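Local structure of triosephosphate isomerase (Toxoplasma gondii, 5UPR) at residues A[72-77]-A[117-122]; A[229-234]-A[258-263]. The protein probably catalyses, as a homodimer, the interconversion of D-glyceraldehyde 3-phosphate and dihydroxyacetone phosphate in glycolysis and gluconeogenesis. All blocks are in the same frame, centred on the assembly; numbering follows the deposited sequence.

How the contacts relate
The chain is the triosephosphate isomerase part of a longer protein, a TIM barrel in which the strands alternate with outer helices. From the N terminus, contact 1 comes first: the loop after strand 65-69 meets the start of helix 117-129, closing a loop that holds helix 87-92, strand 97-100 and helix 103-107. Contact 2 follows much later and joins helix 228-234 to the end of helix 253-260 around the last strand, 242-245. The two loops are in series, neither nested nor crossing. The centres of the two contacts lie about 33 Å apart on opposite sides of the chain's centre: contact 1 borders the second subunit, whereas contact 2 belongs to the seam where the barrel closes.

Contact 1: A[72-77]-A[117-122]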
loop_
_atom_site.group_PDB
_atom_site.type_symbol
_atom_site.label_atom_id
_atom_site.label_comp_id
_atom_site.label_asym_id
_atom_site.label_seq_id
_atom_site.Cartn_x
_atom_site.Cartn_y
_atom_site.Cartn_z
ATOM N N SER A 72 -6.369 2.697 -1.771
ATOM C CA SER A 72 -6.851 1.738 -2.774
ATOM C C SER A 72 -6.296 2.163 -4.142
ATOM O O SER A 72 -6.197 3.359 -4.381
ATOM C CB SER A 72 -8.376 1.890 -2.734
ATOM O OG SER A 72 -8.911 0.897 -3.448
ATOM N N SER A 73 -5.864 1.222 -4.989
ATOM C CA SER A 73 -5.126 1.563 -6.191
ATOM C C SER A 73 -5.996 2.300 -7.270
ATOM O O SER A 73 -7.238 2.127 -7.363
ATOM C CB SER A 73 -4.544 0.289 -6.781
ATOM O OG SER A 73 -3.664 0.589 -7.848
ATOM N N THR A 74 -5.314 3.119 -8.088
ATOM C CA THR A 74 -5.855 3.576 -9.337
ATOM C C THR A 74 -6.201 2.412 -10.279
ATOM O O THR A 74 -6.999 2.562 -11.181
ATOM C CB THR A 74 -4.892 4.490 -10.127
ATOM O OG1 THR A 74 -3.634 3.831 -10.309
ATOM C CG2 THR A 74 -4.668 5.734 -9.411
ATOM N N GLN A 75 -5.530 1.287 -10.077
ATOM C CA GLN A 75 -5.698 0.095 -10.938
ATOM C C GLN A 75 -6.847 -0.700 -10.332
ATOM O O GLN A 75 -6.755 -1.149 -9.179
ATOM C CB GLN A 75 -4.413 -0.716 -10.988
ATOM C CG GLN A 75 -3.195 0.139 -11.335
ATOM C CD GLN A 75 -3.366 0.866 -12.647
ATOM O OE1 GLN A 75 -3.341 0.224 -13.688
ATOM N NE2 GLN A 75 -3.531 2.164 -12.601
ATOM N N GLN A 76 -7.927 -0.847 -11.090
ATOM C CA GLN A 76 -9.183 -1.267 -10.521
ATOM C C GLN A 76 -9.291 -2.751 -10.190
ATOM O O GLN A 76 -9.907 -3.114 -9.211
ATOM C CB GLN A 76 -10.338 -0.899 -11.510
ATOM C CG GLN A 76 -11.692 -1.284 -10.982
ATOM C CD GLN A 76 -12.847 -0.745 -11.813
ATOM O OE1 GLN A 76 -12.794 0.382 -12.326
ATOM N NE2 GLN A 76 -13.920 -1.533 -11.896
ATOM N N ALA A 77 -8.694 -3.604 -10.998
ATOM C CA ALA A 77 -8.962 -5.046 -10.968
ATOM C C ALA A 77 -7.657 -5.804 -10.567
ATOM O O ALA A 77 -6.825 -5.225 -9.938
ATOM C CB ALA A 77 -9.440 -5.493 -12.329
ATOM N N ASN A 117 -5.347 15.822 -7.386
ATOM C CA ASN A 117 -6.804 15.776 -7.358
ATOM C C ASN A 117 -7.298 14.735 -8.331
ATOM O O ASN A 117 -8.229 14.012 -8.006
ATOM C CB ASN A 117 -7.395 17.131 -7.769
ATOM C CG ASN A 117 -7.213 18.191 -6.690
ATOM O OD1 ASN A 117 -6.823 17.891 -5.552
ATOM N ND2 ASN A 117 -7.485 19.456 -7.072
ATOM N N GLN A 118 -6.690 14.687 -9.517
ATOM C CA GLN A 118 -7.109 13.758 -10.581
ATOM C C GLN A 118 -6.855 12.272 -10.236
ATOM O O GLN A 118 -7.679 11.416 -10.485
ATOM C CB GLN A 118 -6.412 14.129 -11.930
ATOM C CG GLN A 118 -6.947 15.492 -12.494
ATOM C CD GLN A 118 -6.594 16.767 -11.658
ATOM O OE1 GLN A 118 -5.477 16.893 -11.032
ATOM N NE2 GLN A 118 -7.562 17.757 -11.646
ATOM N N VAL A 119 -5.701 11.993 -9.628
ATOM C CA VAL A 119 -5.368 10.628 -9.178
ATOM C C VAL A 119 -6.293 10.150 -8.072
ATOM O O VAL A 119 -6.806 8.987 -8.123
ATOM C CB VAL A 119 -3.878 10.524 -8.797
ATOM C CG1 VAL A 119 -3.591 9.242 -8.017
ATOM C CG2 VAL A 119 -3.008 10.647 -10.048
ATOM N N VAL A 120 -6.579 11.044 -7.115
ATOM C CA VAL A 120 -7.540 10.688 -6.056
ATOM C C VAL A 120 -8.888 10.344 -6.687
ATOM O O VAL A 120 -9.544 9.350 -6.311
ATOM C CB VAL A 120 -7.668 11.816 -4.992
ATOM C CG1 VAL A 120 -8.835 11.514 -4.044
ATOM C CG2 VAL A 120 -6.352 12.052 -4.249
ATOM N N ALA A 121 -9.321 11.190 -7.633
ATOM C CA ALA A 121 -10.608 10.969 -8.280
ATOM C C ALA A 121 -10.659 9.611 -8.996
ATOM O O ALA A 121 -11.694 8.891 -8.943
ATOM C CB ALA A 121 -10.864 12.094 -9.249
ATOM N N LYS A 122 -9.569 9.274 -9.711
ATOM C CA LYS A 122 -9.496 7.978 -10.372
ATOM C C LYS A 122 -9.586 6.825 -9.372
ATOM O O LYS A 122 -10.278 5.827 -9.633
ATOM C CB LYS A 122 -8.210 7.864 -11.170
ATOM C CG LYS A 122 -8.018 6.596 -11.962
ATOM C CD LYS A 122 -6.801 6.695 -12.881
ATOM C CE LYS A 122 -6.684 5.410 -13.688
ATOM N NZ LYS A 122 -7.508 5.366 -14.916
#
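No ring enters the meeting of Thr74 with Val119 and Lys122; the flat side-chain group beside it is the amide of Gln75. This amide reaches Thr74 within its own plane, NE2 donating to Thr74 OG1 at 2.8 Å, nearly straight (168°). The bond engages the hydroxyl, while CB and CG2 face the helix. With OG1 set between the backbone N and the carbonyl carbon (chi1 54°), CG2 lies beside the backbone N and touches Val119 CG1 at 3.9 Å, the two side chains crossing at a slant. Lys122, extended to CE and bent only at its last torsion (chi4 84°), runs alongside: its CD comes to 4.0 Å from Thr74 CB, and its CE to 3.8 Å from Thr74 O. Ser73 OG accepts from Gln75 N, an ST turn, and also bonds Glu84. Phe109 of the second subunit packs on Thr74 and its Gly110 on Lys122, consistent with 72-77 belonging to the loop after the third strand, which in triosephosphate isomerases reaches into the partner subunit. No hydrogen bond crosses: carbon mostly meets carbon, apart from CE at the carbonyl oxygen; the directional bonds lie within the loop, consistent with a defined shape held against the helix.

Contact 2: A[229-234]-A[258-263]; sequences SNAKEL and IDAAKQ
Ala231 and Ala260 point their methyl groups at each other, CB to CB at 3.5 Å, and the other contacts surround this small meeting point. Such short side chains let the backbones come close: Lys232 CA and Ala260 CA are 5.0 Å apart. Lys232 meets the same methyl from a direction roughly at right angles to that of Ala231, its CG 3.7 Å from Ala260 CB. Beyond CG the lysine bends at its third and fourth torsions (chi3 149°, chi4 -39°) and curls back over the helix end, where its NZ stands 4.1 Å from Ala260 CA.

There the amine gives a weak hydrogen bond to a water whose O donates to Lys262 O at 2.9 Å; the water's approach to Ala260 O is unusually short, so its detail is doubtful. The water thus appears to link the lysine to the chain where the helix gives way to an inverse gamma turn centred on Ala261. Lys262 instead forms a salt bridge, its NZ meeting Asp259 OD1 at 2.7 Å on the anti side of the carboxylate, 17° out of plane. The 5.4 Å between Lys232 NZ and Asp259 OD2 is too long for a salt bridge, though the opposite charges may attract weakly.

On the barrel side, Ala231 and Leu234 touch Phe243 of strand 242-245, and Ile258 and Ala261 touch Val12 of strand 10-15. Leu234 also reaches Ala195 of helix 192-209, so the contact joins the two outer helices flanking the last strand, where it pairs with the first to close the barrel.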
loop_
_atom_site.group_PDB
_atom_site.type_symbol
_atom_site.label_atom_id
_atom_site.label_comp_id
_atom_site.label_asym_id
_atom_site.label_seq_id
_atom_site.Cartn_x
_atom_site.Cartn_y
_atom_site.Cartn_z
ATOM N N SER A 229 -12.169 15.171 24.505
ATOM C CA SER A 229 -12.415 16.416 25.225
ATOM C C SER A 229 -12.901 17.583 24.327
ATOM O O SER A 229 -13.426 18.562 24.851
ATOM C CB SER A 229 -11.129 16.812 25.977
ATOM O OG SER A 229 -10.099 17.156 25.046
ATOM N N ASN A 230 -12.738 17.493 23.002
ATOM C CA ASN A 230 -13.264 18.526 22.072
ATOM C C ASN A 230 -14.436 18.088 21.142
ATOM O O ASN A 230 -15.033 18.931 20.434
ATOM C CB ASN A 230 -12.135 19.220 21.272
ATOM C CG ASN A 230 -11.395 18.290 20.319
ATOM O OD1 ASN A 230 -11.987 17.388 19.721
ATOM N ND2 ASN A 230 -10.052 18.500 20.191
ATOM N N ALA A 231 -14.752 16.789 21.107
ATOM C CA ALA A 231 -15.697 16.244 20.124
ATOM C C ALA A 231 -17.132 16.644 20.335
ATOM O O ALA A 231 -17.847 16.942 19.374
ATOM C CB ALA A 231 -15.587 14.697 20.096
ATOM N N LYS A 232 -17.577 16.683 21.596
ATOM C CA LYS A 232 -18.987 17.059 21.835
ATOM C C LYS A 232 -19.304 18.453 21.334
ATOM O O LYS A 232 -20.295 18.643 20.721
ATOM C CB LYS A 232 -19.362 16.945 23.303
ATOM C CG LYS A 232 -19.523 15.519 23.762
ATOM C CD LYS A 232 -19.980 15.492 25.228
ATOM C CE LYS A 232 -20.850 14.276 25.552
ATOM N NZ LYS A 232 -21.822 13.893 24.456
ATOM N N GLU A 233 -18.439 19.424 21.584
ATOM C CA GLU A 233 -18.659 20.780 21.103
ATOM C C GLU A 233 -18.653 20.806 19.558
ATOM O O GLU A 233 -19.536 21.403 18.933
ATOM C CB GLU A 233 -17.598 21.722 21.667
ATOM C CG GLU A 233 -17.841 23.198 21.354
ATOM C CD GLU A 233 -16.600 24.079 21.585
ATOM O OE1 GLU A 233 -15.529 23.614 22.043
ATOM O OE2 GLU A 233 -16.685 25.277 21.349
ATOM N N LEU A 234 -17.696 20.123 18.957
ATOM C CA LEU A 234 -17.658 20.044 17.484
ATOM C C LEU A 234 -18.933 19.499 16.857
ATOM O O LEU A 234 -19.440 20.057 15.884
ATOM C CB LEU A 234 -16.435 19.229 17.024
ATOM C CG LEU A 234 -15.110 20.002 17.026
ATOM C CD1 LEU A 234 -13.998 18.979 16.990
ATOM C CD2 LEU A 234 -15.069 20.830 15.775
ATOM N N ILE A 258 -16.505 8.252 19.853
ATOM C CA ILE A 258 -17.696 7.562 19.362
ATOM C C ILE A 258 -18.912 7.990 20.164
ATOM O O ILE A 258 -19.950 8.352 19.601
ATOM C CB ILE A 258 -17.558 6.001 19.430
ATOM C CG1 ILE A 258 -16.505 5.495 18.445
ATOM C CG2 ILE A 258 -18.907 5.303 19.214
ATOM C CD1 ILE A 258 -16.008 4.079 18.749
ATOM N N ASP A 259 -18.771 7.970 21.481
ATOM C CA ASP A 259 -19.844 8.428 22.369
ATOM C C ASP A 259 -20.291 9.889 22.132
ATOM O O ASP A 259 -21.421 10.209 22.269
ATOM C CB ASP A 259 -19.420 8.212 23.801
ATOM C CG ASP A 259 -20.608 8.120 24.727
ATOM O OD1 ASP A 259 -21.591 7.366 24.445
ATOM O OD2 ASP A 259 -20.548 8.815 25.744
ATOM N N ALA A 260 -19.375 10.760 21.759
ATOM C CA ALA A 260 -19.710 12.157 21.406
ATOM C C ALA A 260 -20.538 12.326 20.131
ATOM O O ALA A 260 -21.253 13.295 20.015
ATOM C CB ALA A 260 -18.462 13.002 21.287
ATOM N N ALA A 261 -20.395 11.413 19.163
ATOM C CA ALA A 261 -21.152 11.464 17.922
ATOM C C ALA A 261 -22.641 10.897 18.023
ATOM O O ALA A 261 -23.140 10.226 17.157
ATOM C CB ALA A 261 -20.382 10.760 16.835
ATOM N N LYS A 262 -23.348 11.324 19.064
ATOM C CA LYS A 262 -24.763 11.039 19.341
ATOM C C LYS A 262 -25.403 12.329 19.820
ATOM O O LYS A 262 -24.789 13.172 20.521
ATOM C CB LYS A 262 -24.903 10.033 20.455
ATOM C CG LYS A 262 -24.196 8.736 20.170
ATOM C CD LYS A 262 -24.614 7.673 21.153
ATOM C CE LYS A 262 -23.773 7.640 22.408
ATOM N NZ LYS A 262 -23.231 6.251 22.576
ATOM N N GLN A 263 -26.642 12.466 19.441
ATOM C CA GLN A 263 -27.436 13.549 19.938
ATOM C C GLN A 263 -28.432 12.866 20.876
ATOM O O GLN A 263 -29.089 11.932 20.504
ATOM C CB GLN A 263 -28.093 14.217 18.769
ATOM C CG GLN A 263 -28.600 15.621 19.005
ATOM C CD GLN A 263 -29.284 16.120 17.751
ATOM O OE1 GLN A 263 -30.085 17.071 17.743
ATOM N NE2 GLN A 263 -29.019 15.425 16.677
HETATM O O HOH W 1 -22.641 14.833 21.403
#